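Beta-N-acetylglucosaminidase (Thermotoga maritima, PDB 3WO8) probably hydrolyses terminal non-reducing N-acetyl-D-hexosamine residues from N-acetyl-beta-D-hexosaminides, as a glycoside hydrolase of family 3. Local coordinates at residues B[87-92]-B[104-109]; B[382-387]-B[460-465]. All blocks are in the same frame, centred on the assembly; numbering follows the deposited sequence.

The two contacts lie in different domains and follow one another along the chain. Contact 1 comes first, in the TIM-barrel domain, where a loop after strand 70-72 meets helix 100-117. Contact 2 lies in the C-terminal domain, where helix 374-385 meets the start of helix 462-471 beside a mixed sheet. Their centres are 33 Å apart and their nearest atoms about 19 Å, so within one chain they do not touch. In the dimer, Lys461 of contact 2 packs on Ser88 of the second subunit, and Ser464 on its Pro90. The barrel domain of one copy thus joins the C-terminal domain of the other, consistent with a dimer architecture associated with the active site.

Contact 1. Residues B[87-92]-B[104-109]; sequences PSSPGN and YRYSRV
In the TIM-barrel domain, Ser89 forms an ST turn in the loop before helix 92-96 and rests against Tyr106 of helix 100-117. CB of Ser89 lies 3.7 Å from CE1 of Tyr106. Its OG stands 4.2 Å above the Tyr106 ring plane on one face, nearer the ring's margin than its centre. That OG accepts from Gly91 N at 2.9 Å, with an N-H...O angle of 157°. This closes the turn, and Gly91 then serves as N-cap of helix 92-96. CG of Tyr106 is anti to the backbone N (chi1 165°), which carries the ring off the helix to the loop. Pro87 O sits at the ring edge, in its plane, 3.9 Å from CE1. A water links the two: it accepts from Tyr106 OH at 2.6 Å and donates to Pro87 O at 2.8 Å. A leucine in place of Tyr106 would probably leave this water without its hydroxyl donor and Ser89 without a flat surface to lie on. The ring also touches His75 and Val86, while Ser89 packs on Phe95. Val109 packs on Ile116 of the second subunit. The loop follows strand 70-72 and leads into helix 92-96; helix 100-117 packs on helix 147-164, Ser107 against Ala157.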
ATOM      1  N   PRO B  87       4.313  -0.510   4.641  1.00 28.76           N
ATOM      2  CA  PRO B  87       3.746  -0.236   5.925  1.00 26.42           C
ATOM      3  C   PRO B  87       4.381   0.974   6.489  1.00 27.59           C
ATOM      4  O   PRO B  87       5.575   1.137   6.405  1.00 34.65           O
ATOM      5  CB  PRO B  87       4.136  -1.451   6.737  1.00 28.57           C
ATOM      6  CG  PRO B  87       4.094  -2.557   5.738  1.00 29.22           C
ATOM      7  CD  PRO B  87       4.593  -1.941   4.449  1.00 28.54           C
ATOM      8  N   SER B  88       3.578   1.836   7.058  1.00 29.08           N
ATOM      9  CA  SER B  88       4.062   3.003   7.723  1.00 29.45           C
ATOM     10  C   SER B  88       4.940   2.611   8.886  1.00 29.65           C
ATOM     11  O   SER B  88       4.862   1.512   9.376  1.00 31.48           O
ATOM     12  CB  SER B  88       2.908   3.914   8.156  1.00 28.86           C
ATOM     13  OG  SER B  88       3.378   5.044   8.886  1.00 33.15           O
ATOM     14  N   SER B  89       5.788   3.552   9.279  1.00 33.62           N
ATOM     15  CA  SER B  89       6.891   3.369  10.210  1.00 37.14           C
ATOM     16  C   SER B  89       6.768   4.505  11.203  1.00 37.62           C
ATOM     17  O   SER B  89       6.354   5.579  10.842  1.00 37.20           O
ATOM     18  CB  SER B  89       8.226   3.497   9.449  1.00 41.55           C
ATOM     19  OG  SER B  89       9.345   3.800  10.299  1.00 46.16           O
ATOM     20  N   PRO B  90       7.124   4.291  12.462  1.00 34.38           N
ATOM     21  CA  PRO B  90       7.118   5.488  13.256  1.00 34.66           C
ATOM     22  C   PRO B  90       8.245   6.460  12.944  1.00 37.66           C
ATOM     23  O   PRO B  90       8.167   7.587  13.415  1.00 39.40           O
ATOM     24  CB  PRO B  90       7.206   4.974  14.680  1.00 36.51           C
ATOM     25  CG  PRO B  90       7.851   3.638  14.554  1.00 38.54           C
ATOM     26  CD  PRO B  90       7.409   3.087  13.239  1.00 36.67           C
ATOM     27  N   GLY B  91       9.262   6.050  12.172  1.00 36.58           N
ATOM     28  CA  GLY B  91      10.441   6.890  11.923  1.00 39.09           C
ATOM     29  C   GLY B  91      11.769   6.602  12.694  1.00 43.50           C
ATOM     30  O   GLY B  91      11.781   6.101  13.837  1.00 41.63           O
ATOM     31  N   ASN B  92      12.886   6.968  12.058  1.00 40.94           N
ATOM     32  CA  ASN B  92      14.242   6.766  12.564  1.00 40.02           C
ATOM     33  C   ASN B  92      14.502   7.126  14.031  1.00 40.09           C
ATOM     34  O   ASN B  92      15.286   6.473  14.682  1.00 46.96           O
ATOM     35  CB  ASN B  92      15.236   7.537  11.706  1.00 39.75           C
ATOM     36  CG  ASN B  92      15.360   6.986  10.295  1.00 41.90           C
ATOM     37  OD1 ASN B  92      14.694   6.034   9.935  1.00 38.34           O
ATOM     38  ND2 ASN B  92      16.238   7.594   9.488  1.00 46.90           N
ATOM     39  N   TYR B 104      17.061  -2.996  10.358  1.00 41.87           N
ATOM     40  CA  TYR B 104      17.392  -3.909   9.274  1.00 40.52           C
ATOM     41  C   TYR B 104      16.081  -4.519   8.725  1.00 40.29           C
ATOM     42  O   TYR B 104      15.857  -4.587   7.506  1.00 36.21           O
ATOM     43  CB  TYR B 104      18.359  -5.023   9.750  1.00 39.22           C
ATOM     44  CG  TYR B 104      18.558  -6.112   8.705  1.00 39.54           C
ATOM     45  CD1 TYR B 104      19.442  -5.929   7.644  1.00 40.37           C
ATOM     46  CD2 TYR B 104      17.820  -7.307   8.746  1.00 40.55           C
ATOM     47  CE1 TYR B 104      19.604  -6.901   6.655  1.00 42.49           C
ATOM     48  CE2 TYR B 104      17.962  -8.290   7.755  1.00 39.97           C
ATOM     49  CZ  TYR B 104      18.859  -8.088   6.716  1.00 44.19           C
ATOM     50  OH  TYR B 104      19.037  -9.057   5.739  1.00 46.27           O
ATOM     51  N   ARG B 105      15.248  -4.966   9.663  1.00 38.72           N
ATOM     52  CA  ARG B 105      14.004  -5.678   9.383  1.00 39.06           C
ATOM     53  C   ARG B 105      13.058  -4.821   8.566  1.00 39.76           C
ATOM     54  O   ARG B 105      12.564  -5.271   7.529  1.00 39.48           O
ATOM     55  CB  ARG B 105      13.327  -6.058  10.709  1.00 42.36           C
ATOM     56  CG  ARG B 105      12.872  -7.497  10.761  1.00 45.87           C
ATOM     57  CD  ARG B 105      11.367  -7.712  10.714  1.00 43.25           C
ATOM     58  NE  ARG B 105      10.851  -8.205  11.994  1.00 42.54           N
ATOM     59  CZ  ARG B 105       9.715  -8.889  12.136  1.00 45.53           C
ATOM     60  NH1 ARG B 105       9.331  -9.266  13.336  1.00 47.95           N
ATOM     61  NH2 ARG B 105       8.933  -9.170  11.094  1.00 47.03           N
ATOM     62  N   TYR B 106      12.821  -3.590   9.042  1.00 36.96           N
ATOM     63  CA  TYR B 106      11.942  -2.640   8.357  1.00 39.53           C
ATOM     64  C   TYR B 106      12.462  -2.358   6.947  1.00 43.39           C
ATOM     65  O   TYR B 106      11.732  -2.551   5.941  1.00 40.57           O
ATOM     66  CB  TYR B 106      11.845  -1.325   9.119  1.00 40.04           C
ATOM     67  CG  TYR B 106      11.263  -0.222   8.270  1.00 41.27           C
ATOM     68  CD1 TYR B 106       9.894  -0.189   7.966  1.00 44.56           C
ATOM     69  CD2 TYR B 106      12.072   0.769   7.751  1.00 42.03           C
ATOM     70  CE1 TYR B 106       9.353   0.804   7.155  1.00 45.10           C
ATOM     71  CE2 TYR B 106      11.548   1.760   6.937  1.00 45.11           C
ATOM     72  CZ  TYR B 106      10.197   1.784   6.626  1.00 45.19           C
ATOM     73  OH  TYR B 106       9.727   2.805   5.808  1.00 41.01           O
ATOM     74  N   SER B 107      13.736  -1.937   6.903  1.00 40.50           N
ATOM     75  CA  SER B 107      14.403  -1.601   5.663  1.00 39.68           C
ATOM     76  C   SER B 107      14.257  -2.693   4.664  1.00 38.00           C
ATOM     77  O   SER B 107      14.019  -2.412   3.493  1.00 40.10           O
ATOM     78  CB  SER B 107      15.865  -1.297   5.901  1.00 37.64           C
ATOM     79  OG  SER B 107      15.967  -0.308   6.911  1.00 40.26           O
ATOM     80  N   ARG B 108      14.346  -3.937   5.116  1.00 38.77           N
ATOM     81  CA  ARG B 108      14.208  -5.074   4.215  1.00 42.14           C
ATOM     82  C   ARG B 108      12.775  -5.207   3.671  1.00 41.57           C
ATOM     83  O   ARG B 108      12.568  -5.410   2.434  1.00 36.33           O
ATOM     84  CB  ARG B 108      14.613  -6.349   4.929  1.00 51.33           C
ATOM     85  CG  ARG B 108      14.733  -7.585   4.035  1.00 58.07           C
ATOM     86  CD  ARG B 108      14.857  -8.831   4.911  1.00 69.88           C
ATOM     87  NE  ARG B 108      14.886 -10.090   4.158  1.00 80.74           N
ATOM     88  CZ  ARG B 108      15.506 -11.215   4.552  1.00 93.55           C
ATOM     89  NH1 ARG B 108      15.456 -12.292   3.773  1.00 95.86           N
ATOM     90  NH2 ARG B 108      16.186 -11.288   5.706  1.00 89.26           N
ATOM     91  N   VAL B 109      11.781  -5.085   4.555  1.00 36.08           N
ATOM     92  CA  VAL B 109      10.424  -5.201   4.044  1.00 38.62           C
ATOM     93  C   VAL B 109      10.132  -4.019   3.141  1.00 35.58           C
ATOM     94  O   VAL B 109       9.469  -4.167   2.101  1.00 38.06           O
ATOM     95  CB  VAL B 109       9.286  -5.382   5.108  1.00 41.24           C
ATOM     96  CG1 VAL B 109       9.779  -5.939   6.434  1.00 41.65           C
ATOM     97  CG2 VAL B 109       8.500  -4.117   5.338  1.00 40.24           C
TER
HETATM   98  O   HOH W   1       7.215   3.386   6.076  1.00 31.01           O

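Contact 2. Residues B[382-387]-B[460-465]; sequences PEIVSR and TKPISI
Ile384 meets Pro462 across the contact, while the flat groups of 382-387, the Arg387 guanidinium and the Glu383 carboxylate, lie well clear of 460-465. Glu383 OE2 is modelled at the guanidinium edge, in its plane, 3.5 Å from Arg387 NE; its position is doubtful, so the salt bridge is too. No atom of 460-465 lies over either guanidinium face. The contact itself is apolar. CD1 of Ile384 reaches the CA-CB side of the Pro462 ring, 3.6 Å from Pro462 CB and equally near its CA. CG of Pro462 is a little farther from this methyl, at 4.1 Å. The Ile384 side chain runs roughly perpendicular to that of Pro462. CG1 of Ile384 is anti to the carbonyl carbon (chi1 -64°), and the chain then runs extended to CD1, so one methyl does the touching at Pro462. The other branch turns to a second partner: CG2 of Ile384 lies 4.3 Å from CG2 of Ile465. Ile384 thus bridges Pro462, in the first turn of helix 462-471, and Ile465, three residues on. On the 382-387 side, Ser386 OG donates to Glu383 O at 2.9 Å, tilted 34° from the carbonyl plane. Tyr54 of helix 53-66 packs on both Ile384 and Pro462, joining the contact to the barrel domain. Arg387 adds a salt bridge to Asp26. Helix 374-385 is the connection of a beta-alpha-beta unit between parallel strands 357-363 and 391-397, and helix 462-471 follows strand 453-456 of the same sheet.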
ATOM      1  N   PRO B 382     -13.822  11.153 -14.189  1.00 37.80           N
ATOM      2  CA  PRO B 382     -13.590  12.453 -14.826  1.00 35.84           C
ATOM      3  C   PRO B 382     -12.169  12.960 -14.712  1.00 34.55           C
ATOM      4  O   PRO B 382     -11.649  13.512 -15.674  1.00 34.78           O
ATOM      5  CB  PRO B 382     -14.562  13.367 -14.114  1.00 36.28           C
ATOM      6  CG  PRO B 382     -15.666  12.479 -13.707  1.00 36.81           C
ATOM      7  CD  PRO B 382     -14.969  11.205 -13.275  1.00 36.83           C
ATOM      8  N   GLU B 383     -11.517  12.738 -13.581  1.00 36.94           N
ATOM      9  CA  GLU B 383     -10.072  13.137 -13.470  1.00 38.14           C
ATOM     10  C   GLU B 383      -9.195  12.390 -14.497  1.00 37.37           C
ATOM     11  O   GLU B 383      -8.205  12.936 -14.979  1.00 34.67           O
ATOM     12  CB  GLU B 383      -9.516  13.032 -12.034  1.00 38.64           C
ATOM     13  CG  GLU B 383      -8.501  11.941 -11.751  1.00 49.67           C
ATOM     14  CD  GLU B 383      -7.051  12.352 -12.088  1.00 52.49           C
ATOM     15  OE1 GLU B 383      -6.625  13.505 -11.865  1.00 49.62           O
ATOM     16  OE2 GLU B 383      -6.301  11.488 -12.569  1.00 59.25           O
ATOM     17  N   ILE B 384      -9.593  11.170 -14.856  1.00 34.23           N
ATOM     18  CA  ILE B 384      -8.838  10.370 -15.801  1.00 37.50           C
ATOM     19  C   ILE B 384      -9.003  10.968 -17.189  1.00 38.67           C
ATOM     20  O   ILE B 384      -8.045  11.292 -17.860  1.00 38.27           O
ATOM     21  CB  ILE B 384      -9.309   8.884 -15.822  1.00 39.52           C
ATOM     22  CG1 ILE B 384      -9.055   8.193 -14.466  1.00 38.42           C
ATOM     23  CG2 ILE B 384      -8.592   8.117 -16.928  1.00 38.79           C
ATOM     24  CD1 ILE B 384      -9.791   6.878 -14.318  1.00 37.17           C
ATOM     25  N   VAL B 385     -10.248  11.153 -17.588  1.00 37.46           N
ATOM     26  CA  VAL B 385     -10.541  11.721 -18.872  1.00 34.31           C
ATOM     27  C   VAL B 385     -10.008  13.144 -18.987  1.00 34.98           C
ATOM     28  O   VAL B 385      -9.631  13.580 -20.073  1.00 32.45           O
ATOM     29  CB  VAL B 385     -12.040  11.672 -19.117  1.00 33.04           C
ATOM     30  CG1 VAL B 385     -12.391  12.437 -20.372  1.00 32.06           C
ATOM     31  CG2 VAL B 385     -12.503  10.219 -19.197  1.00 32.28           C
ATOM     32  N   SER B 386      -9.944  13.872 -17.874  1.00 39.35           N
ATOM     33  CA  SER B 386      -9.386  15.224 -17.921  1.00 41.07           C
ATOM     34  C   SER B 386      -7.971  15.215 -18.447  1.00 42.11           C
ATOM     35  O   SER B 386      -7.465  16.248 -18.828  1.00 40.02           O
ATOM     36  CB  SER B 386      -9.388  15.886 -16.563  1.00 42.93           C
ATOM     37  OG  SER B 386      -8.147  15.694 -15.890  1.00 48.50           O
ATOM     38  N   ARG B 387      -7.303  14.061 -18.431  1.00 44.51           N
ATOM     39  CA  ARG B 387      -5.916  14.010 -18.901  1.00 45.77           C
ATOM     40  C   ARG B 387      -5.807  14.115 -20.403  1.00 44.17           C
ATOM     41  O   ARG B 387      -4.752  14.439 -20.915  1.00 44.50           O
ATOM     42  CB  ARG B 387      -5.198  12.760 -18.395  1.00 48.93           C
ATOM     43  CG  ARG B 387      -5.047  12.761 -16.887  1.00 48.45           C
ATOM     44  CD  ARG B 387      -4.196  11.627 -16.327  1.00 47.77           C
ATOM     45  NE  ARG B 387      -3.812  12.077 -14.996  1.00 50.22           N
ATOM     46  CZ  ARG B 387      -2.719  12.791 -14.717  1.00 48.54           C
ATOM     47  NH1 ARG B 387      -2.530  13.176 -13.464  1.00 50.35           N
ATOM     48  NH2 ARG B 387      -1.796  13.095 -15.657  1.00 46.29           N
ATOM     49  N   THR B 460     -13.560  -1.823 -14.194  1.00 38.09           N
ATOM     50  CA  THR B 460     -13.879  -0.470 -13.840  1.00 35.88           C
ATOM     51  C   THR B 460     -12.646   0.285 -13.371  1.00 34.55           C
ATOM     52  O   THR B 460     -12.725   1.479 -13.149  1.00 34.60           O
ATOM     53  CB  THR B 460     -14.860  -0.462 -12.683  1.00 39.70           C
ATOM     54  OG1 THR B 460     -14.288  -1.176 -11.590  1.00 37.81           O
ATOM     55  CG2 THR B 460     -16.188  -1.132 -13.115  1.00 42.23           C
ATOM     56  N   LYS B 461     -11.506  -0.396 -13.263  1.00 31.09           N
ATOM     57  CA  LYS B 461     -10.325   0.221 -12.716  1.00 33.40           C
ATOM     58  C   LYS B 461      -9.788   1.403 -13.531  1.00 32.98           C
ATOM     59  O   LYS B 461      -9.848   1.438 -14.753  1.00 30.49           O
ATOM     60  CB  LYS B 461      -9.192  -0.798 -12.421  1.00 36.24           C
ATOM     61  CG  LYS B 461      -9.545  -2.018 -11.550  1.00 36.18           C
ATOM     62  CD  LYS B 461     -10.318  -1.760 -10.267  1.00 35.77           C
ATOM     63  CE  LYS B 461      -9.425  -1.776  -9.041  1.00 39.22           C
ATOM     64  NZ  LYS B 461     -10.318  -1.488  -7.891  1.00 42.73           N
ATOM     65  N   PRO B 462      -9.297   2.410 -12.822  1.00 31.96           N
ATOM     66  CA  PRO B 462      -8.783   3.524 -13.531  1.00 33.24           C
ATOM     67  C   PRO B 462      -7.852   3.143 -14.654  1.00 35.56           C
ATOM     68  O   PRO B 462      -8.014   3.643 -15.768  1.00 36.69           O
ATOM     69  CB  PRO B 462      -8.061   4.295 -12.438  1.00 32.57           C
ATOM     70  CG  PRO B 462      -9.041   4.171 -11.319  1.00 33.41           C
ATOM     71  CD  PRO B 462      -9.534   2.740 -11.407  1.00 32.88           C
ATOM     72  N   ILE B 463      -6.904   2.257 -14.377  1.00 35.55           N
ATOM     73  CA  ILE B 463      -5.846   1.952 -15.347  1.00 34.70           C
ATOM     74  C   ILE B 463      -6.429   1.481 -16.682  1.00 34.28           C
ATOM     75  O   ILE B 463      -5.964   1.837 -17.759  1.00 31.45           O
ATOM     76  CB  ILE B 463      -4.819   0.950 -14.789  1.00 33.59           C
ATOM     77  CG1 ILE B 463      -3.613   0.802 -15.725  1.00 34.80           C
ATOM     78  CG2 ILE B 463      -5.462  -0.396 -14.606  1.00 33.82           C
ATOM     79  CD1 ILE B 463      -3.100   2.088 -16.337  1.00 32.83           C
ATOM     80  N   SER B 464      -7.505   0.732 -16.616  1.00 36.65           N
ATOM     81  CA  SER B 464      -8.071   0.192 -17.848  1.00 38.81           C
ATOM     82  C   SER B 464      -8.659   1.294 -18.684  1.00 39.91           C
ATOM     83  O   SER B 464      -8.408   1.367 -19.859  1.00 39.90           O
ATOM     84  CB  SER B 464      -9.094  -0.880 -17.514  1.00 39.79           C
ATOM     85  OG  SER B 464      -8.466  -1.852 -16.660  1.00 37.98           O
ATOM     86  N   ILE B 465      -9.422   2.173 -18.052  1.00 43.18           N
ATOM     87  CA  ILE B 465     -10.010   3.355 -18.718  1.00 39.36           C
ATOM     88  C   ILE B 465      -8.900   4.277 -19.243  1.00 38.96           C
ATOM     89  O   ILE B 465      -8.958   4.721 -20.374  1.00 41.81           O
ATOM     90  CB  ILE B 465     -10.973   4.121 -17.769  1.00 37.82           C
ATOM     91  CG1 ILE B 465     -12.145   3.227 -17.411  1.00 39.73           C
ATOM     92  CG2 ILE B 465     -11.527   5.351 -18.439  1.00 39.54           C
ATOM     93  CD1 ILE B 465     -13.251   3.874 -16.624  1.00 40.47           C
TER